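Local coordinates for protein aldehyde dehydrogenase (Anabaena variabilis, PDB 4H7N) that probably oxidises aldehydes to the corresponding carboxylic acids, using NAD+ as the electron acceptor, at residues Arg36-Gln41 with Tyr202-Cys207; Ala156-Pro161 with Ala197-Tyr202; Pro228-Leu233 with Leu450-Arg455. All coordinates share one frame; numbering follows the deposited sequence.

Interaction 1: Arg36-Gln41 with Tyr202-Cys207; sequences RARRAQ and YVDFVC
Arg38 reaches from helix 27-46 to Tyr202 and Asp204, in the turn that leads into strand 205-209 of the Rossmann-type sheet. The contact is an end-on, two-nitrogen salt bridge reinforced by a main-chain carbonyl. At the start of the side chain, CG stands anti to the carbonyl carbon (chi1 -79°), and from there the chain runs out extended to NE. The aliphatic part makes no contact with the turn itself; the side chain packs instead on Pro128 and Leu129 of strand 118-134. The polar end does the work. Arg38 NE gives its hydrogen to water 1, at 2.8 Å from NE to the water oxygen. That water in turn donates to Tyr202 O, 2.6 Å from the water oxygen, so it fills the corner between guanidinium and backbone. Arg38 NH2 bonds Tyr202 O directly as well, with 2.8 Å between the two atoms and a fairly straight N-H, the acceptor lying in the guanidinium plane. The carbonyl is therefore held twice by one arginine, once directly and once through water. Arg38 NH2 also donates to Asp204 OD1 at 2.9 Å, again in its own plane. Arg38 NH1 completes the pair with a bond to Asp204 OD2, 2.8 Å away, arriving on the syn lone pair of that oxygen. OD2 has a second partner in the backbone N of Leu129, which ties the carboxylate to the neighbouring strand too. The Tyr202 ring, meanwhile, leads away from Arg38 and rests on Pro27, Leu30, Ala31 and Cys34 of the same helix. Guanidinium and carboxylate are not coplanar: their planes stand 62° apart, and Asp204 OD1 receives NH2 from above the carboxylate, 46° out of its plane.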
loop_
_atom_site.group_PDB
_atom_site.type_symbol
_atom_site.label_atom_id
_atom_site.label_comp_id
_atom_site.label_asym_id
_atom_site.label_seq_id
_atom_site.Cartn_x
_atom_site.Cartn_y
_atom_site.Cartn_z
ATOM N N ARG A 36 15.607 -20.279 -6.969
ATOM C CA ARG A 36 17.032 -19.962 -7.000
ATOM C C ARG A 36 17.304 -18.542 -6.523
ATOM O O ARG A 36 18.238 -18.295 -5.760
ATOM C CB ARG A 36 17.598 -20.183 -8.431
ATOM N N ALA A 37 16.494 -17.570 -6.946
ATOM C CA ALA A 37 16.721 -16.204 -6.487
ATOM C C ALA A 37 16.488 -16.101 -4.961
ATOM O O ALA A 37 17.226 -15.436 -4.240
ATOM C CB ALA A 37 15.838 -15.219 -7.243
ATOM N N ARG A 38 15.486 -16.811 -4.464
ATOM C CA ARG A 38 15.172 -16.824 -3.023
ATOM C C ARG A 38 16.300 -17.338 -2.156
ATOM O O ARG A 38 16.549 -16.798 -1.057
ATOM C CB ARG A 38 13.924 -17.662 -2.749
ATOM C CG ARG A 38 12.641 -16.915 -3.067
ATOM C CD ARG A 38 11.444 -17.809 -2.777
ATOM N NE ARG A 38 10.202 -17.196 -3.215
ATOM C CZ ARG A 38 9.602 -16.177 -2.602
ATOM N NH1 ARG A 38 10.089 -15.661 -1.468
ATOM N NH2 ARG A 38 8.470 -15.690 -3.113
ATOM N N ARG A 39 16.962 -18.383 -2.650
ATOM C CA ARG A 39 18.115 -18.965 -1.972
ATOM C C ARG A 39 19.276 -17.983 -1.919
ATOM O O ARG A 39 19.981 -17.920 -0.934
ATOM C CB ARG A 39 18.527 -20.282 -2.639
ATOM C CG ARG A 39 17.687 -21.454 -2.137
ATOM C CD ARG A 39 18.256 -22.828 -2.496
ATOM N NE ARG A 39 17.460 -23.432 -3.562
ATOM C CZ ARG A 39 17.714 -23.353 -4.871
ATOM N NH1 ARG A 39 18.806 -22.740 -5.352
ATOM N NH2 ARG A 39 16.864 -23.924 -5.711
ATOM N N ALA A 40 19.474 -17.217 -2.979
ATOM C CA ALA A 40 20.570 -16.261 -3.015
ATOM C C ALA A 40 20.265 -14.966 -2.245
ATOM O O ALA A 40 21.188 -14.208 -1.908
ATOM C CB ALA A 40 20.913 -15.930 -4.463
ATOM N N GLN A 41 18.971 -14.703 -1.995
ATOM C CA GLN A 41 18.540 -13.470 -1.370
ATOM C C GLN A 41 19.029 -13.269 0.064
ATOM O O GLN A 41 19.283 -12.152 0.459
ATOM C CB GLN A 41 17.002 -13.378 -1.420
ATOM C CG GLN A 41 16.433 -12.049 -0.956
ATOM C CD GLN A 41 16.204 -12.002 0.518
ATOM O OE1 GLN A 41 15.958 -13.019 1.125
ATOM N NE2 GLN A 41 16.284 -10.804 1.110
ATOM N N TYR A 202 4.544 -16.486 -7.932
ATOM C CA TYR A 202 5.776 -16.918 -7.259
ATOM C C TYR A 202 6.476 -15.866 -6.370
ATOM O O TYR A 202 7.397 -16.211 -5.619
ATOM C CB TYR A 202 6.787 -17.445 -8.292
ATOM C CG TYR A 202 6.187 -18.535 -9.147
ATOM C CD1 TYR A 202 5.678 -19.710 -8.566
ATOM C CD2 TYR A 202 6.026 -18.364 -10.504
ATOM C CE1 TYR A 202 5.058 -20.694 -9.346
ATOM C CE2 TYR A 202 5.428 -19.341 -11.300
ATOM C CZ TYR A 202 4.933 -20.496 -10.719
ATOM O OH TYR A 202 4.342 -21.454 -11.521
ATOM N N VAL A 203 6.041 -14.617 -6.457
ATOM C CA VAL A 203 6.719 -13.508 -5.818
ATOM C C VAL A 203 5.973 -13.047 -4.563
ATOM O O VAL A 203 4.847 -13.481 -4.300
ATOM C CB VAL A 203 6.936 -12.368 -6.814
ATOM C CG1 VAL A 203 7.777 -12.861 -8.017
ATOM C CG2 VAL A 203 5.671 -11.742 -7.308
ATOM N N ASP A 204 6.620 -12.180 -3.805
ATOM C CA ASP A 204 6.094 -11.634 -2.553
ATOM C C ASP A 204 5.505 -10.242 -2.731
ATOM O O ASP A 204 4.875 -9.700 -1.828
ATOM C CB ASP A 204 7.228 -11.551 -1.533
ATOM C CG ASP A 204 7.854 -12.915 -1.242
ATOM O OD1 ASP A 204 7.135 -13.916 -1.194
ATOM O OD2 ASP A 204 9.102 -13.029 -1.172
ATOM N N PHE A 205 5.718 -9.659 -3.901
ATOM C CA PHE A 205 5.433 -8.254 -4.184
ATOM C C PHE A 205 5.465 -8.138 -5.740
ATOM O O PHE A 205 6.418 -8.618 -6.386
ATOM C CB PHE A 205 6.502 -7.354 -3.534
ATOM C CG PHE A 205 6.170 -5.868 -3.535
ATOM C CD1 PHE A 205 6.062 -5.151 -4.717
ATOM C CD2 PHE A 205 6.019 -5.192 -2.350
ATOM C CE1 PHE A 205 5.730 -3.817 -4.710
ATOM C CE2 PHE A 205 5.718 -3.829 -2.319
ATOM C CZ PHE A 205 5.545 -3.155 -3.517
ATOM N N VAL A 206 4.496 -7.473 -6.330
ATOM C CA VAL A 206 4.475 -7.235 -7.786
ATOM C C VAL A 206 4.363 -5.772 -8.131
ATOM O O VAL A 206 3.463 -5.051 -7.635
ATOM C CB VAL A 206 3.384 -8.041 -8.528
ATOM C CG1 VAL A 206 1.969 -7.658 -8.103
ATOM C CG2 VAL A 206 3.540 -7.853 -10.050
ATOM N N CYS A 207 5.278 -5.309 -8.988
ATOM C CA CYS A 207 5.210 -3.992 -9.647
ATOM C C CYS A 207 4.807 -4.138 -11.122
ATOM O O CYS A 207 5.451 -4.895 -11.895
ATOM C CB CYS A 207 6.579 -3.333 -9.627
ATOM S SG CYS A 207 7.163 -3.044 -7.971
HETATM O O HOH W 1 8.951 -18.310 -5.401
#

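Interaction 2: Ala156-Pro161 with Ala197-Tyr202; sequences AVVVKP and ANLINY
Leu199 on helix 193-200 and Val158 on strand 156-161 point their side chains at each other in the Rossmann-type domain of the enzyme, where the helix lies over the sheet. This helix belongs to the beta-alpha-beta crossover that leaves strand 186-188 and returns to the sheet at strand 205-209, passing over strands 156-161 and 118-134 on the way. The two side chains cross obliquely, and the contact is made through methyl groups. Leu199 has CG anti to its own N (chi1 -176°), which turns the fork toward the strand. The Leu199 CD1 branch does most of the touching, meeting Val158 CG1 at 3.7 Å and Val158 CB at 4.0 Å. The other branch, Leu199 CD2, lies 4.2 Å from Val158 CG1 and 4.1 Å from Val158 O. Two residues along the strand, Lys160 CB comes within 4.3 Å of Leu199 CD2, so the fork spans successive residues on the helix-facing side of the strand. No hydrogen bond joins the two segments; this is apolar packing, buried throughout, with Val158 also resting on Leu129 and Val189. The alternate residues Val157 and Val159 pack on helix 147-153 instead, giving the strand a helix on each face. Lys160 parts company with Leu199 beyond CB, because its chain leads away from the leucine. There NZ is bonded to Gly191 O, in a glycine-rich GxGxxG stretch that may be part of the nucleotide-binding fold. It also bonds Pro161 O, with 3.0 Å between Lys160 NZ and that oxygen, the nitrogen standing above the carbonyl plane, 54° out of it.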
loop_
_atom_site.group_PDB
_atom_site.type_symbol
_atom_site.label_atom_id
_atom_site.label_comp_id
_atom_site.label_asym_id
_atom_site.label_seq_id
_atom_site.Cartn_x
_atom_site.Cartn_y
_atom_site.Cartn_z
ATOM N N ALA A 156 15.651 -9.695 -3.761
ATOM C CA ALA A 156 15.870 -10.211 -5.102
ATOM C C ALA A 156 14.704 -9.806 -6.009
ATOM O O ALA A 156 13.560 -9.542 -5.542
ATOM C CB ALA A 156 16.022 -11.723 -5.073
ATOM N N VAL A 157 15.005 -9.650 -7.304
ATOM C CA VAL A 157 14.035 -9.103 -8.213
ATOM C C VAL A 157 14.024 -9.940 -9.490
ATOM O O VAL A 157 15.107 -10.210 -10.065
ATOM C CB VAL A 157 14.363 -7.649 -8.582
ATOM C CG1 VAL A 157 13.278 -7.084 -9.478
ATOM C CG2 VAL A 157 14.567 -6.775 -7.352
ATOM N N VAL A 158 12.835 -10.380 -9.898
ATOM C CA VAL A 158 12.619 -11.001 -11.230
ATOM C C VAL A 158 11.953 -9.997 -12.160
ATOM O O VAL A 158 10.881 -9.494 -11.871
ATOM C CB VAL A 158 11.736 -12.259 -11.151
ATOM C CG1 VAL A 158 11.642 -12.914 -12.510
ATOM C CG2 VAL A 158 12.365 -13.265 -10.243
ATOM N N VAL A 159 12.611 -9.658 -13.244
ATOM C CA VAL A 159 12.146 -8.674 -14.147
ATOM C C VAL A 159 11.696 -9.328 -15.453
ATOM O O VAL A 159 12.472 -10.048 -16.071
ATOM C CB VAL A 159 13.292 -7.656 -14.492
ATOM C CG1 VAL A 159 12.832 -6.585 -15.492
ATOM C CG2 VAL A 159 13.817 -7.031 -13.236
ATOM N N LYS A 160 10.468 -9.034 -15.854
ATOM C CA LYS A 160 9.852 -9.524 -17.092
ATOM C C LYS A 160 9.460 -8.338 -17.964
ATOM O O LYS A 160 8.364 -7.780 -17.845
ATOM C CB LYS A 160 8.594 -10.435 -16.846
ATOM C CG LYS A 160 8.317 -11.191 -18.145
ATOM C CD LYS A 160 6.883 -11.417 -18.544
ATOM C CE LYS A 160 6.085 -10.149 -18.734
ATOM N NZ LYS A 160 6.186 -9.735 -20.107
ATOM N N PRO A 161 10.367 -7.915 -18.822
ATOM C CA PRO A 161 10.016 -6.850 -19.772
ATOM C C PRO A 161 9.038 -7.334 -20.842
ATOM O O PRO A 161 8.813 -8.512 -20.958
ATOM C CB PRO A 161 11.364 -6.432 -20.382
ATOM C CG PRO A 161 12.410 -7.223 -19.668
ATOM C CD PRO A 161 11.730 -8.423 -19.051
ATOM N N ALA A 197 1.583 -13.147 -15.841
ATOM C CA ALA A 197 0.594 -13.741 -14.964
ATOM C C ALA A 197 1.182 -14.859 -14.129
ATOM O O ALA A 197 0.935 -14.915 -12.909
ATOM C CB ALA A 197 -0.624 -14.245 -15.768
ATOM N N ASN A 198 1.950 -15.757 -14.757
ATOM C CA ASN A 198 2.606 -16.833 -14.004
ATOM C C ASN A 198 3.540 -16.349 -12.868
ATOM O O ASN A 198 3.516 -16.867 -11.766
ATOM C CB ASN A 198 3.378 -17.780 -14.918
ATOM C CG ASN A 198 2.461 -18.642 -15.775
ATOM O OD1 ASN A 198 1.295 -18.872 -15.431
ATOM N ND2 ASN A 198 2.979 -19.110 -16.915
ATOM N N LEU A 199 4.359 -15.342 -13.162
ATOM C CA LEU A 199 5.268 -14.768 -12.185
ATOM C C LEU A 199 4.603 -14.272 -10.959
ATOM O O LEU A 199 5.168 -14.388 -9.884
ATOM C CB LEU A 199 6.028 -13.600 -12.843
ATOM C CG LEU A 199 7.106 -12.913 -12.037
ATOM C CD1 LEU A 199 8.186 -13.939 -11.715
ATOM C CD2 LEU A 199 7.631 -11.755 -12.873
ATOM N N ILE A 200 3.415 -13.690 -11.093
ATOM C CA ILE A 200 2.693 -13.194 -9.920
ATOM C C ILE A 200 2.422 -14.312 -8.910
ATOM O O ILE A 200 2.377 -14.054 -7.669
ATOM C CB ILE A 200 1.389 -12.491 -10.346
ATOM C CG1 ILE A 200 1.715 -11.228 -11.143
ATOM C CG2 ILE A 200 0.504 -12.192 -9.157
ATOM C CD1 ILE A 200 0.530 -10.659 -11.908
ATOM N N ASN A 201 2.262 -15.545 -9.391
ATOM C CA ASN A 201 2.152 -16.680 -8.464
ATOM C C ASN A 201 3.357 -17.018 -7.627
ATOM O O ASN A 201 3.176 -17.742 -6.678
ATOM C CB ASN A 201 1.679 -17.941 -9.118
ATOM C CG ASN A 201 0.331 -17.772 -9.746
ATOM O OD1 ASN A 201 -0.519 -17.046 -9.242
ATOM N ND2 ASN A 201 0.169 -18.359 -10.915
ATOM N N TYR A 202 4.544 -16.486 -7.932
ATOM C CA TYR A 202 5.776 -16.918 -7.259
ATOM C C TYR A 202 6.476 -15.866 -6.370
ATOM O O TYR A 202 7.397 -16.211 -5.619
ATOM C CB TYR A 202 6.787 -17.445 -8.292
ATOM C CG TYR A 202 6.187 -18.535 -9.147
ATOM C CD1 TYR A 202 5.678 -19.710 -8.566
ATOM C CD2 TYR A 202 6.026 -18.364 -10.504
ATOM C CE1 TYR A 202 5.058 -20.694 -9.346
ATOM C CE2 TYR A 202 5.428 -19.341 -11.300
ATOM C CZ TYR A 202 4.933 -20.496 -10.719
ATOM O OH TYR A 202 4.342 -21.454 -11.521
#

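Interaction 3: Pro228-Leu233 with Leu450-Arg455; sequences PAYLEL and LKRFLR
Arg452 NH1 sits over one face of the Tyr230 ring, 3.4 Å from both Tyr230 CG and Tyr230 CD2, and it is hydrogen-bonded beyond the two segments as well. The contact is a cation-pi pair between strand 229-232 of the Rossmann-type sheet and the type I turn Lys451-Leu454, which links helix 448-451 to strand 454-462. Arg452 CZ lies 4.6 Å from the centroid of the Tyr230 ring and only 11° off the ring normal. The guanidinium does not lie flat on the ring, however: the planes stand 70° apart, so the group comes edge first with Arg452 NH1 leading, 3.3 Å above the Tyr230 ring plane and offset toward the rim. CG of Arg452 lies between its backbone N and carbonyl carbon (chi1 75°), and from that start the extended chain carries the guanidinium across to the tyrosine face. The remaining nitrogens fix the rotation of the group: NE bonds Gly449 O, and NH2 forms a salt bridge with Asp146. Phe453 closes over one guanidinium face of Arg452 with its CZ, 3.5 Å above the plane. At the far end of the ring, Tyr230 OH is modelled against OE1 of Glu232, the predicted active-site residue, at a separation too short to be sound, so this bond is doubtful. With an alanine in place of Tyr230, Arg452 NH1 would probably lose its pi partner and a gap would open beneath the guanidinium. Just past the turn, on strand 454-462, Arg455 makes a cation-pi contact with Phe435 of the second subunit. Held by the Tyr230 ring, Gly449 O and Asp146, Arg452 probably has its charge well compensated and its guanidinium kept on edge over the ring.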
loop_
_atom_site.group_PDB
_atom_site.type_symbol
_atom_site.label_atom_id
_atom_site.label_comp_id
_atom_site.label_asym_id
_atom_site.label_seq_id
_atom_site.Cartn_x
_atom_site.Cartn_y
_atom_site.Cartn_z
ATOM N N PRO A 228 1.296 -7.463 -1.850
ATOM C CA PRO A 228 1.233 -6.087 -2.266
ATOM C C PRO A 228 1.423 -5.942 -3.763
ATOM O O PRO A 228 2.232 -6.665 -4.374
ATOM C CB PRO A 228 2.426 -5.445 -1.575
ATOM C CG PRO A 228 2.839 -6.406 -0.516
ATOM C CD PRO A 228 2.470 -7.742 -1.030
ATOM N N ALA A 229 0.696 -4.994 -4.328
ATOM C CA ALA A 229 0.872 -4.611 -5.722
ATOM C C ALA A 229 1.097 -3.110 -5.859
ATOM O O ALA A 229 0.301 -2.293 -5.357
ATOM C CB ALA A 229 -0.360 -5.033 -6.515
ATOM N N TYR A 230 2.151 -2.749 -6.582
ATOM C CA TYR A 230 2.358 -1.390 -7.028
ATOM C C TYR A 230 1.991 -1.327 -8.494
ATOM O O TYR A 230 2.546 -2.056 -9.336
ATOM C CB TYR A 230 3.778 -0.866 -6.791
ATOM C CG TYR A 230 3.916 0.576 -7.296
ATOM C CD1 TYR A 230 3.571 1.658 -6.480
ATOM C CD2 TYR A 230 4.385 0.861 -8.556
ATOM C CE1 TYR A 230 3.633 2.967 -6.948
ATOM C CE2 TYR A 230 4.429 2.161 -9.028
ATOM C CZ TYR A 230 4.067 3.205 -8.212
ATOM O OH TYR A 230 4.131 4.520 -8.635
ATOM N N LEU A 231 1.079 -0.428 -8.812
ATOM C CA LEU A 231 0.505 -0.339 -10.138
ATOM C C LEU A 231 0.572 1.090 -10.698
ATOM O O LEU A 231 0.101 2.052 -10.055
ATOM C CB LEU A 231 -0.966 -0.739 -10.127
ATOM C CG LEU A 231 -1.296 -2.040 -9.439
ATOM C CD1 LEU A 231 -2.795 -2.143 -9.320
ATOM C CD2 LEU A 231 -0.746 -3.202 -10.217
ATOM N N GLU A 232 1.045 1.202 -11.929
ATOM C CA GLU A 232 1.040 2.493 -12.638
ATOM C C GLU A 232 0.473 2.246 -14.016
ATOM O O GLU A 232 1.057 1.507 -14.810
ATOM C CB GLU A 232 2.429 3.092 -12.666
ATOM C CG GLU A 232 2.409 4.600 -12.898
ATOM C CD GLU A 232 3.404 5.360 -12.028
ATOM O OE1 GLU A 232 3.474 5.162 -10.775
ATOM O OE2 GLU A 232 4.093 6.198 -12.621
ATOM N N LEU A 233 -0.736 2.760 -14.254
ATOM C CA LEU A 233 -1.599 2.245 -15.332
ATOM C C LEU A 233 -1.962 3.255 -16.413
ATOM O O LEU A 233 -2.961 3.119 -17.094
ATOM C CB LEU A 233 -2.891 1.679 -14.766
ATOM C CG LEU A 233 -2.754 0.648 -13.653
ATOM C CD1 LEU A 233 -4.096 0.011 -13.368
ATOM C CD2 LEU A 233 -1.698 -0.392 -14.056
ATOM N N LEU A 450 11.553 3.564 -1.956
ATOM C CA LEU A 450 12.372 2.467 -1.530
ATOM C C LEU A 450 11.695 1.760 -0.378
ATOM O O LEU A 450 11.717 0.565 -0.294
ATOM C CB LEU A 450 13.770 2.923 -1.152
ATOM C CG LEU A 450 14.647 1.712 -0.928
ATOM C CD1 LEU A 450 15.925 1.899 -1.660
ATOM C CD2 LEU A 450 14.853 1.546 0.556
ATOM N N LYS A 451 11.051 2.515 0.504
ATOM C CA LYS A 451 10.455 1.915 1.670
ATOM C C LYS A 451 9.279 1.008 1.407
ATOM O O LYS A 451 9.000 0.093 2.162
ATOM C CB LYS A 451 10.121 3.002 2.666
ATOM C CG LYS A 451 11.397 3.653 3.197
ATOM C CD LYS A 451 11.117 4.703 4.270
ATOM C CE LYS A 451 11.196 4.088 5.666
ATOM N NZ LYS A 451 12.596 3.670 5.962
ATOM N N ARG A 452 8.612 1.173 0.288
ATOM C CA ARG A 452 7.606 0.206 -0.052
ATOM C C ARG A 452 8.094 -1.251 -0.099
ATOM O O ARG A 452 7.270 -2.181 0.019
ATOM C CB ARG A 452 6.859 0.644 -1.300
ATOM C CG ARG A 452 7.591 0.491 -2.559
ATOM C CD ARG A 452 6.942 1.334 -3.695
ATOM N NE ARG A 452 8.070 1.652 -4.553
ATOM C CZ ARG A 452 8.181 1.458 -5.869
ATOM N NH1 ARG A 452 7.201 0.957 -6.593
ATOM N NH2 ARG A 452 9.303 1.826 -6.472
ATOM N N PHE A 453 9.399 -1.462 -0.304
ATOM C CA PHE A 453 9.959 -2.817 -0.448
ATOM C C PHE A 453 10.432 -3.448 0.874
ATOM O O PHE A 453 11.039 -4.502 0.853
ATOM C CB PHE A 453 11.138 -2.794 -1.438
ATOM C CG PHE A 453 10.724 -2.422 -2.833
ATOM C CD1 PHE A 453 9.746 -3.131 -3.473
ATOM C CD2 PHE A 453 11.208 -1.289 -3.420
ATOM C CE1 PHE A 453 9.323 -2.789 -4.769
ATOM C CE2 PHE A 453 10.759 -0.892 -4.665
ATOM C CZ PHE A 453 9.837 -1.646 -5.347
ATOM N N LEU A 454 10.154 -2.773 1.981
ATOM C CA LEU A 454 10.615 -3.135 3.333
ATOM C C LEU A 454 9.449 -3.250 4.259
ATOM O O LEU A 454 8.474 -2.469 4.135
ATOM C CB LEU A 454 11.537 -2.028 3.871
ATOM C CG LEU A 454 12.847 -1.908 3.048
ATOM C CD1 LEU A 454 13.407 -0.531 3.298
ATOM C CD2 LEU A 454 13.851 -2.967 3.475
ATOM N N ARG A 455 9.476 -4.253 5.127
ATOM C CA ARG A 455 8.511 -4.306 6.194
ATOM C C ARG A 455 9.209 -3.738 7.426
ATOM O O ARG A 455 10.342 -4.081 7.721
ATOM C CB ARG A 455 8.084 -5.724 6.486
ATOM C CG ARG A 455 7.189 -6.320 5.440
ATOM C CD ARG A 455 6.623 -7.603 6.032
ATOM N NE ARG A 455 5.649 -8.304 5.178
ATOM C CZ ARG A 455 5.952 -9.232 4.278
ATOM N NH1 ARG A 455 4.961 -9.820 3.603
ATOM N NH2 ARG A 455 7.220 -9.559 4.035
#

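In the fold
From the N terminus, helix 27-46 comes first, and interaction 1 closes a long loop by joining it to the turn before strand 205-209. Interaction 2 nests inside that loop: strand 156-161 is met by helix 193-200, and the two contacts share Tyr202, in the loop after that helix. Interaction 3 follows in series. Its strand 229-232 lies beside 205-209 in the same sheet, with Val206 and Tyr230 paired through their backbones, and its partner returns only after 216 residues. That excursion contains the whole seven-stranded second sheet. The three contacts thus tie the N-terminal helix, a crossover helix and the C-terminal segment to one Rossmann-type sheet.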